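Local coordinates for protein group 3 allergen SMIPP-S YvT004A06 (Sarcoptes scabiei type hominis, PDB 3H7T) that adopts the chymotrypsin-like fold of a serine protease and, as a scabies mite inactivated protease paralogue, probably lacks proteolytic activity, at residues A[128-133]-A[206-211]; A[142-147]-A[212-217]; A[150-155]-A[169-174]. All blocks are in the same frame, centred on the assembly; numbering follows the deposited sequence. Where two conformers were deposited one is given.

Interaction 1 of 3, residues A[128-133]-A[206-211]. With ZN (zinc ion), chain F.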
loop_
_atom_site.group_PDB
_atom_site.type_symbol
_atom_site.label_atom_id
_atom_site.label_comp_id
_atom_site.label_asym_id
_atom_site.label_seq_id
_atom_site.Cartn_x
_atom_site.Cartn_y
_atom_site.Cartn_z
ATOM N N THR A 128 9.773 0.978 12.092
ATOM C CA THR A 128 11.108 0.719 11.558
ATOM C C THR A 128 11.910 -0.329 12.348
ATOM O O THR A 128 13.115 -0.475 12.150
ATOM C CB THR A 128 11.936 2.022 11.439
ATOM O OG1 THR A 128 12.070 2.613 12.739
ATOM C CG2 THR A 128 11.255 3.025 10.479
ATOM N N ASN A 129 11.243 -1.032 13.259
ATOM C CA ASN A 129 11.796 -2.264 13.834
ATOM C C ASN A 129 10.664 -3.179 14.317
ATOM O O ASN A 129 9.556 -2.703 14.583
ATOM C CB ASN A 129 12.833 -1.959 14.923
ATOM C CG ASN A 129 12.211 -1.407 16.193
ATOM O OD1 ASN A 129 11.458 -2.097 16.877
ATOM N ND2 ASN A 129 12.534 -0.160 16.519
ATOM N N PHE A 130 10.921 -4.480 14.423
ATOM C CA PHE A 130 9.823 -5.424 14.669
ATOM C C PHE A 130 9.349 -5.463 16.122
ATOM O O PHE A 130 8.315 -6.057 16.418
ATOM C CB PHE A 130 10.138 -6.834 14.133
ATOM C CG PHE A 130 9.144 -7.330 13.097
ATOM C CD1 PHE A 130 7.934 -7.904 13.482
ATOM C CD2 PHE A 130 9.424 -7.218 11.739
ATOM C CE1 PHE A 130 7.014 -8.354 12.525
ATOM C CE2 PHE A 130 8.508 -7.666 10.769
ATOM C CZ PHE A 130 7.306 -8.237 11.167
ATOM N N LYS A 131 10.070 -4.804 17.022
ATOM C CA LYS A 131 9.624 -4.745 18.414
ATOM C C LYS A 131 8.626 -3.626 18.689
ATOM O O LYS A 131 7.780 -3.752 19.569
ATOM C CB LYS A 131 10.810 -4.668 19.375
ATOM C CG LYS A 131 11.506 -5.997 19.513
ATOM C CD LYS A 131 12.561 -5.977 20.584
ATOM C CE LYS A 131 13.296 -7.293 20.596
ATOM N NZ LYS A 131 14.294 -7.376 21.698
ATOM N N SER A 132 8.724 -2.543 17.925
ATOM C CA SER A 132 7.865 -1.381 18.132
ATOM C C SER A 132 6.694 -1.346 17.165
ATOM O O SER A 132 6.830 -1.665 15.987
ATOM C CB SER A 132 8.675 -0.087 18.035
ATOM O OG SER A 132 9.527 -0.106 16.903
ATOM N N LEU A 133 5.536 -0.967 17.680
ATOM C CA LEU A 133 4.361 -0.757 16.846
ATOM C C LEU A 133 4.183 0.734 16.535
ATOM O O LEU A 133 3.225 1.116 15.880
ATOM C CB LEU A 133 3.112 -1.327 17.530
ATOM C CG LEU A 133 3.023 -2.851 17.678
ATOM C CD1 LEU A 133 1.864 -3.227 18.577
ATOM C CD2 LEU A 133 2.868 -3.536 16.313
ATOM N N MET A 206 1.932 -12.442 11.263
ATOM C CA MET A 206 3.210 -12.865 10.706
ATOM C C MET A 206 4.417 -12.284 11.448
ATOM O O MET A 206 4.490 -11.073 11.675
ATOM C CB MET A 206 3.289 -12.554 9.209
ATOM C CG MET A 206 2.355 -13.408 8.334
ATOM S SD MET A 206 2.606 -15.198 8.428
ATOM C CE MET A 206 4.296 -15.315 7.850
ATOM N N PRO A 207 5.365 -13.153 11.842
ATOM C CA PRO A 207 6.638 -12.672 12.366
ATOM C C PRO A 207 7.559 -12.283 11.217
ATOM O O PRO A 207 7.216 -12.505 10.053
ATOM C CB PRO A 207 7.196 -13.903 13.082
ATOM C CG PRO A 207 6.695 -15.041 12.255
ATOM C CD PRO A 207 5.310 -14.630 11.806
ATOM N N SER A 208 8.719 -11.714 11.533
ATOM C CA SER A 208 9.726 -11.456 10.508
ATOM C C SER A 208 10.358 -12.756 10.002
ATOM O O SER A 208 10.029 -13.853 10.480
ATOM C CB SER A 208 10.788 -10.461 10.998
ATOM O OG SER A 208 11.484 -10.951 12.127
ATOM N N GLU A 209 11.269 -12.609 9.037
ATOM C CA GLU A 209 11.947 -13.708 8.324
ATOM C C GLU A 209 11.138 -14.257 7.153
ATOM O O GLU A 209 11.649 -15.050 6.364
ATOM C CB GLU A 209 12.416 -14.843 9.256
ATOM C CG GLU A 209 13.344 -14.410 10.387
ATOM C CD GLU A 209 14.671 -13.843 9.919
ATOM O OE1 GLU A 209 15.369 -14.504 9.119
ATOM O OE2 GLU A 209 15.036 -12.741 10.378
ATOM N N PHE A 210 9.881 -13.838 7.036
ATOM C CA PHE A 210 9.064 -14.191 5.881
ATOM C C PHE A 210 9.000 -12.963 4.979
ATOM O O PHE A 210 9.043 -11.833 5.477
ATOM C CB PHE A 210 7.655 -14.619 6.299
ATOM C CG PHE A 210 7.619 -15.847 7.188
ATOM C CD1 PHE A 210 7.279 -17.086 6.665
ATOM C CD2 PHE A 210 7.920 -15.758 8.549
ATOM C CE1 PHE A 210 7.231 -18.222 7.474
ATOM C CE2 PHE A 210 7.881 -16.894 9.362
ATOM C CZ PHE A 210 7.542 -18.126 8.818
ATOM N N PRO A 211 8.909 -13.170 3.651
ATOM C CA PRO A 211 8.737 -12.027 2.756
ATOM C C PRO A 211 7.445 -11.280 3.065
ATOM O O PRO A 211 6.470 -11.886 3.508
ATOM C CB PRO A 211 8.623 -12.678 1.371
ATOM C CG PRO A 211 9.317 -13.968 1.493
ATOM C CD PRO A 211 9.066 -14.436 2.905
HETATM ZN ZN ZN F . 17.118 -12.295 9.845
HETATM O O HOH W 1 17.904 -14.050 9.401
#
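Two surface loops of the chymotrypsin-like C-terminal half meet where Phe130 lays its ring against Ser208. The first, after strand 119-124, probably corresponds in position to the autolysis loop of trypsin-like enzymes; the second leads into strand 212-216. CB of Ser208 sits over one face of the Phe130 ring, 3.9 Å from its centroid and 25° off the ring normal, a CH-pi contact displaced toward the CD2-CE2 rim. At the ring edge, near its plane, CE1 of Phe130 comes 3.8 Å from O of Met206. The ring reaches this spot with chi1 at -121°, away from any staggered value, on an exposed side chain that also touches a crystal neighbour.

Phe130 projects from a turn built as an Asx motif. OD1 of Asn129 accepts the backbone N of Ser132 at 3.0 Å, and Lys131 N adds a weak bond to the same oxygen. Ser132 was modelled in two conformers; in the one given its OG also reaches OD1 of Asn129, a bond that is therefore doubtful. On the other loop, Met206 turns away from Phe130 and coils back, putting CE over a face of the Phe210 ring, while Tyr156 and Ile159 also pack on its side chain. Glu209, next to Ser208, bends at chi2 (-64°) and carries a zinc ion: its OE2 binds the metal at 2.2 Å, Glu178 is a second protein ligand, and water 1, itself on the zinc, donates to Glu209 OE1 at 2.6 Å.

Interaction 2 of 3, residues A[142-147]-A[212-217]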
loop_
_atom_site.group_PDB
_atom_site.type_symbol
_atom_site.label_atom_id
_atom_site.label_comp_id
_atom_site.label_asym_id
_atom_site.label_seq_id
_atom_site.Cartn_x
_atom_site.Cartn_y
_atom_site.Cartn_z
ATOM N N ALA A 142 12.523 1.782 0.799
ATOM C CA ALA A 142 13.421 0.657 0.566
ATOM C C ALA A 142 13.121 -0.020 -0.763
ATOM O O ALA A 142 11.989 0.024 -1.267
ATOM C CB ALA A 142 13.347 -0.354 1.708
ATOM N N ASN A 143 14.149 -0.646 -1.325
ATOM C CA ASN A 143 13.954 -1.580 -2.411
ATOM C C ASN A 143 13.758 -2.984 -1.850
ATOM O O ASN A 143 14.621 -3.512 -1.139
ATOM C CB ASN A 143 15.104 -1.503 -3.423
ATOM C CG ASN A 143 14.867 -0.428 -4.492
ATOM O OD1 ASN A 143 14.959 0.763 -4.216
ATOM N ND2 ASN A 143 14.521 -0.855 -5.705
ATOM N N PHE A 144 12.592 -3.555 -2.139
ATOM C CA PHE A 144 12.250 -4.916 -1.742
ATOM C C PHE A 144 12.501 -5.837 -2.929
ATOM O O PHE A 144 11.928 -5.623 -4.016
ATOM C CB PHE A 144 10.757 -5.009 -1.400
ATOM C CG PHE A 144 10.377 -4.476 -0.037
ATOM C CD1 PHE A 144 9.774 -5.319 0.896
ATOM C CD2 PHE A 144 10.556 -3.128 0.293
ATOM C CE1 PHE A 144 9.389 -4.852 2.153
ATOM C CE2 PHE A 144 10.168 -2.635 1.546
ATOM C CZ PHE A 144 9.587 -3.501 2.490
ATOM N N THR A 145 13.312 -6.873 -2.724
ATOM C CA THR A 145 13.551 -7.883 -3.760
ATOM C C THR A 145 12.379 -8.845 -3.863
ATOM O O THR A 145 11.969 -9.452 -2.870
ATOM C CB THR A 145 14.846 -8.686 -3.517
ATOM O OG1 THR A 145 15.907 -7.784 -3.212
ATOM C CG2 THR A 145 15.224 -9.494 -4.763
ATOM N N VAL A 146 11.849 -8.972 -5.074
ATOM C CA VAL A 146 10.692 -9.818 -5.342
ATOM C C VAL A 146 11.050 -11.306 -5.200
ATOM O O VAL A 146 12.042 -11.787 -5.756
ATOM C CB VAL A 146 10.049 -9.483 -6.732
ATOM C CG1 VAL A 146 8.975 -10.502 -7.112
ATOM C CG2 VAL A 146 9.450 -8.052 -6.719
ATOM N N VAL A 147 10.239 -12.013 -4.423
ATOM C CA VAL A 147 10.428 -13.433 -4.164
ATOM C C VAL A 147 9.406 -14.204 -5.001
ATOM O O VAL A 147 8.229 -13.845 -5.029
ATOM C CB VAL A 147 10.219 -13.746 -2.658
ATOM C CG1 VAL A 147 10.280 -15.248 -2.383
ATOM C CG2 VAL A 147 11.263 -12.999 -1.796
ATOM N N SER A 212 7.433 -9.979 2.819
ATOM C CA SER A 212 6.217 -9.192 2.970
ATOM C C SER A 212 5.263 -9.405 1.783
ATOM O O SER A 212 5.679 -9.826 0.709
ATOM C CB SER A 212 6.554 -7.704 3.133
ATOM O OG SER A 212 7.309 -7.508 4.315
ATOM N N VAL A 213 3.990 -9.077 1.982
ATOM C CA VAL A 213 2.960 -9.353 0.979
ATOM C C VAL A 213 2.381 -8.063 0.399
ATOM O O VAL A 213 2.052 -7.116 1.132
ATOM C CB VAL A 213 1.855 -10.271 1.587
ATOM C CG1 VAL A 213 0.654 -10.437 0.643
ATOM C CG2 VAL A 213 2.458 -11.629 1.944
ATOM N N PHE A 214 2.242 -8.049 -0.925
ATOM C CA PHE A 214 1.818 -6.877 -1.655
ATOM C C PHE A 214 0.705 -7.262 -2.608
ATOM O O PHE A 214 0.854 -8.207 -3.385
ATOM C CB PHE A 214 2.980 -6.320 -2.491
ATOM C CG PHE A 214 4.115 -5.759 -1.679
ATOM C CD1 PHE A 214 4.193 -4.390 -1.436
ATOM C CD2 PHE A 214 5.126 -6.596 -1.179
ATOM C CE1 PHE A 214 5.243 -3.855 -0.682
ATOM C CE2 PHE A 214 6.176 -6.067 -0.429
ATOM C CZ PHE A 214 6.227 -4.692 -0.176
ATOM N N LEU A 215 -0.392 -6.511 -2.587
ATOM C CA LEU A 215 -1.420 -6.690 -3.596
ATOM C C LEU A 215 -0.798 -6.507 -4.981
ATOM O O LEU A 215 -0.079 -5.536 -5.234
ATOM C CB LEU A 215 -2.573 -5.708 -3.408
ATOM C CG LEU A 215 -3.731 -5.938 -4.377
ATOM C CD1 LEU A 215 -4.924 -6.501 -3.618
ATOM C CD2 LEU A 215 -4.086 -4.645 -5.106
ATOM N N ARG A 216 -1.058 -7.459 -5.865
ATOM C CA ARG A 216 -0.602 -7.354 -7.251
ATOM C C ARG A 216 -1.609 -6.484 -7.988
ATOM O O ARG A 216 -2.698 -6.949 -8.351
ATOM C CB ARG A 216 -0.518 -8.743 -7.898
ATOM C CG ARG A 216 0.429 -8.804 -9.105
ATOM C CD ARG A 216 -0.164 -9.462 -10.335
ATOM N NE ARG A 216 -0.490 -10.865 -10.162
ATOM C CZ ARG A 216 -0.587 -11.757 -11.149
ATOM N NH1 ARG A 216 -0.910 -13.000 -10.852
ATOM N NH2 ARG A 216 -0.358 -11.429 -12.417
ATOM N N VAL A 217 -1.241 -5.223 -8.206
ATOM C CA VAL A 217 -2.133 -4.250 -8.837
ATOM C C VAL A 217 -2.590 -4.682 -10.234
ATOM O O VAL A 217 -3.766 -4.555 -10.555
ATOM C CB VAL A 217 -1.522 -2.824 -8.864
ATOM C CG1 VAL A 217 -2.479 -1.841 -9.542
ATOM C CG2 VAL A 217 -1.231 -2.344 -7.435
#
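Strands 140-147 and 212-216 are not neighbours and are turned steeply against each other; each pairs antiparallel with strand 169-172, which lies between them, and their closest CA atoms, those of Phe144 and Ser212, are 8.8 Å apart. This is the C-terminal beta-barrel of the chymotrypsin-like fold, and the contact is made by side chains that lean over the middle strand into its interior.

At its heart is a T-shaped aromatic pair. Phe214 presents its CZ-CE2 edge to a face of Phe144, with the planes at 82° and the centroids 5.4 Å apart. The leading atom, CZ of Phe214, stands over the rim of the Phe144 ring and not its middle, 3.8 Å from CD1. Both side chains leave their strands with CG beside the backbone N (chi1 -78° in Phe144, -67° in Phe214), and the rings then cross at about a right angle. Beneath the pair, Ala172 of the middle strand touches both phenylalanines with its small side chain, and Val122 of strand 119-124 also packs on both. The Phe214 ring meets a second aromatic, Phe170, whose plane is nearly parallel to its own, so it takes part in two differently turned ring pairs.

Ser212 approaches Phe144 in another way, at the edge of the ring and near its plane. Its OG accepts a hydrogen bond from the backbone N of Ile181, in the loop region beyond strand 169-172. Toward the ring it makes a loose van der Waals contact, OG of Ser212 lying 4.0 Å from CE1 of Phe144.

Interaction 3 of 3, residues A[150-155]-A[169-174]. With ZN (zinc ion), chain D.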
loop_
_atom_site.group_PDB
_atom_site.type_symbol
_atom_site.label_atom_id
_atom_site.label_comp_id
_atom_site.label_asym_id
_atom_site.label_seq_id
_atom_site.Cartn_x
_atom_site.Cartn_y
_atom_site.Cartn_z
ATOM N N LYS A 150 5.568 -19.143 -5.732
ATOM C CA LYS A 150 5.594 -20.522 -5.250
ATOM C C LYS A 150 6.521 -20.700 -4.040
ATOM O O LYS A 150 6.140 -21.312 -3.039
ATOM C CB LYS A 150 5.989 -21.497 -6.371
ATOM C CG LYS A 150 5.829 -22.971 -5.984
ATOM C CD LYS A 150 4.383 -23.283 -5.624
ATOM C CE LYS A 150 4.222 -24.715 -5.134
ATOM N NZ LYS A 150 2.811 -24.995 -4.761
ATOM N N SER A 151 7.730 -20.155 -4.143
ATOM C CA SER A 151 8.712 -20.236 -3.068
ATOM C C SER A 151 8.221 -19.526 -1.796
ATOM O O SER A 151 8.397 -20.034 -0.678
ATOM C CB SER A 151 10.062 -19.685 -3.546
ATOM O OG SER A 151 10.786 -19.113 -2.470
ATOM N N CYS A 152 7.578 -18.375 -1.973
ATOM C CA CYS A 152 6.985 -17.636 -0.851
ATOM C C CYS A 152 5.850 -18.423 -0.200
ATOM O O CYS A 152 5.780 -18.513 1.021
ATOM C CB CYS A 152 6.491 -16.272 -1.323
ATOM S SG CYS A 152 5.679 -15.235 -0.085
ATOM N N GLU A 153 4.969 -18.995 -1.023
ATOM C CA GLU A 153 3.905 -19.846 -0.511
ATOM C C GLU A 153 4.418 -21.030 0.302
ATOM O O GLU A 153 3.850 -21.354 1.354
ATOM C CB GLU A 153 3.003 -20.376 -1.625
ATOM C CG GLU A 153 1.914 -21.264 -1.032
ATOM C CD GLU A 153 0.945 -21.812 -2.042
ATOM O OE1 GLU A 153 1.385 -22.290 -3.108
ATOM O OE2 GLU A 153 -0.265 -21.780 -1.746
ATOM N N GLU A 154 5.464 -21.682 -0.206
ATOM C CA GLU A 154 6.095 -22.807 0.495
ATOM C C GLU A 154 6.601 -22.388 1.876
ATOM O O GLU A 154 6.365 -23.105 2.855
ATOM C CB GLU A 154 7.224 -23.420 -0.337
ATOM C CG GLU A 154 6.745 -24.163 -1.580
ATOM C CD GLU A 154 7.870 -24.549 -2.523
ATOM O OE1 GLU A 154 7.566 -25.042 -3.632
ATOM O OE2 GLU A 154 9.055 -24.359 -2.166
ATOM N N GLN A 155 7.264 -21.224 1.950
ATOM C CA GLN A 155 7.718 -20.637 3.222
ATOM C C GLN A 155 6.570 -20.360 4.200
ATOM O O GLN A 155 6.669 -20.678 5.387
ATOM C CB GLN A 155 8.463 -19.313 2.993
ATOM C CG GLN A 155 9.737 -19.364 2.159
ATOM C CD GLN A 155 10.389 -17.994 2.063
ATOM O OE1 GLN A 155 10.582 -17.315 3.074
ATOM N NE2 GLN A 155 10.714 -17.574 0.845
ATOM N N VAL A 169 -1.560 -11.485 -5.109
ATOM C CA VAL A 169 -0.434 -10.857 -4.411
ATOM C C VAL A 169 0.899 -11.291 -4.986
ATOM O O VAL A 169 0.991 -12.328 -5.650
ATOM C CB VAL A 169 -0.440 -11.107 -2.858
ATOM C CG1 VAL A 169 -1.684 -10.490 -2.209
ATOM C CG2 VAL A 169 -0.292 -12.593 -2.507
ATOM N N PHE A 170 1.929 -10.489 -4.730
ATOM C CA PHE A 170 3.306 -10.928 -4.913
ATOM C C PHE A 170 4.068 -10.721 -3.615
ATOM O O PHE A 170 3.623 -9.966 -2.740
ATOM C CB PHE A 170 3.988 -10.220 -6.097
ATOM C CG PHE A 170 4.248 -8.752 -5.891
ATOM C CD1 PHE A 170 5.419 -8.313 -5.266
ATOM C CD2 PHE A 170 3.344 -7.804 -6.362
ATOM C CE1 PHE A 170 5.670 -6.941 -5.092
ATOM C CE2 PHE A 170 3.584 -6.427 -6.193
ATOM C CZ PHE A 170 4.753 -5.996 -5.567
ATOM N N CYS A 171 5.200 -11.407 -3.483
ATOM C CA CYS A 171 5.993 -11.355 -2.257
ATOM C C CYS A 171 7.280 -10.614 -2.538
ATOM O O CYS A 171 7.844 -10.738 -3.629
ATOM C CB CYS A 171 6.321 -12.766 -1.763
ATOM S SG CYS A 171 4.874 -13.753 -1.272
ATOM N N ALA A 172 7.735 -9.842 -1.553
ATOM C CA ALA A 172 8.986 -9.118 -1.666
ATOM C C ALA A 172 9.588 -8.856 -0.296
ATOM O O ALA A 172 8.872 -8.795 0.713
ATOM C CB ALA A 172 8.796 -7.814 -2.447
ATOM N N GLY A 173 10.912 -8.716 -0.279
ATOM C CA GLY A 173 11.670 -8.532 0.947
ATOM C C GLY A 173 11.866 -9.850 1.669
ATOM O O GLY A 173 11.910 -10.922 1.049
ATOM N N GLY A 174 11.978 -9.777 2.989
ATOM C CA GLY A 174 12.196 -10.964 3.791
ATOM C C GLY A 174 13.653 -11.072 4.178
ATOM O O GLY A 174 14.381 -10.074 4.151
HETATM ZN ZN ZN D . -1.150 -22.059 -4.008
HETATM O O HOH W 2 0.466 -23.333 -5.114
#
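A disulfide joins Cys152, on helix 149-157, to Cys171, on strand 169-172. In the C-terminal barrel of the chymotrypsin-like fold its place is consistent with the bridge that, in trypsin-like enzymes, links the intermediate helix to the next strand; it ties helix to strand across a short excursion of the chain.

The two SG atoms are 2.1 Å apart, and the C-S-S-C torsion of -73° makes the bridge left-handed. Its halves are built differently. On the helix, SG of Cys152 stands opposite its own N (chi1 178°), which sends it out from the helix toward the sheet. On the strand, SG of Cys171 lies beside its N (chi1 -64°). The CB atoms of Cys152 and Cys171 end up 3.5 Å from each other, and the bridge is the whole of the direct contact between the two segments. It is buried: Val147 of strand 140-147 and Ile165 each touch both cysteines.

One residue further along the helix, Glu153 holds its chain extended, with CG anti to N, so that the carboxylate is carried away from the disulfide. Its OE2 binds a zinc ion at 2.4 Å, with OE1 at a long 2.7 Å. Water 2 is modelled on the same zinc and beside NZ of Lys150, but it also sits 2.4 Å from OE1 of Glu153, too close for a comfortable hydrogen bond, and its placement is doubtful. Lys150, a turn earlier on the helix, leans over to the same carboxylate, where it would temper the negative charge; its NZ forms a weak salt bridge of 3.5 Å with OE1 of Glu153.

In the fold
Interactions 2 and 3 are buried and share a sheet: strand 169-172, held covalently to the helix in interaction 3, is the strand that separates the two partners of interaction 2, and backbone bonds run from it to both, Ala172 O to Ser212 N and Cys171 O to Val147 N. Interaction 1 is only partly buried; there loops replace strands and one ring rests on a serine. Its second segment runs straight into strand 212-216, and Pro211 packs on both Cys171 and Val147. The chemistry follows place: aromatic rings inside the barrel, a disulfide between helix and sheet, and zinc-binding glutamates beside the contacts of interactions 1 and 3, taking no part in them.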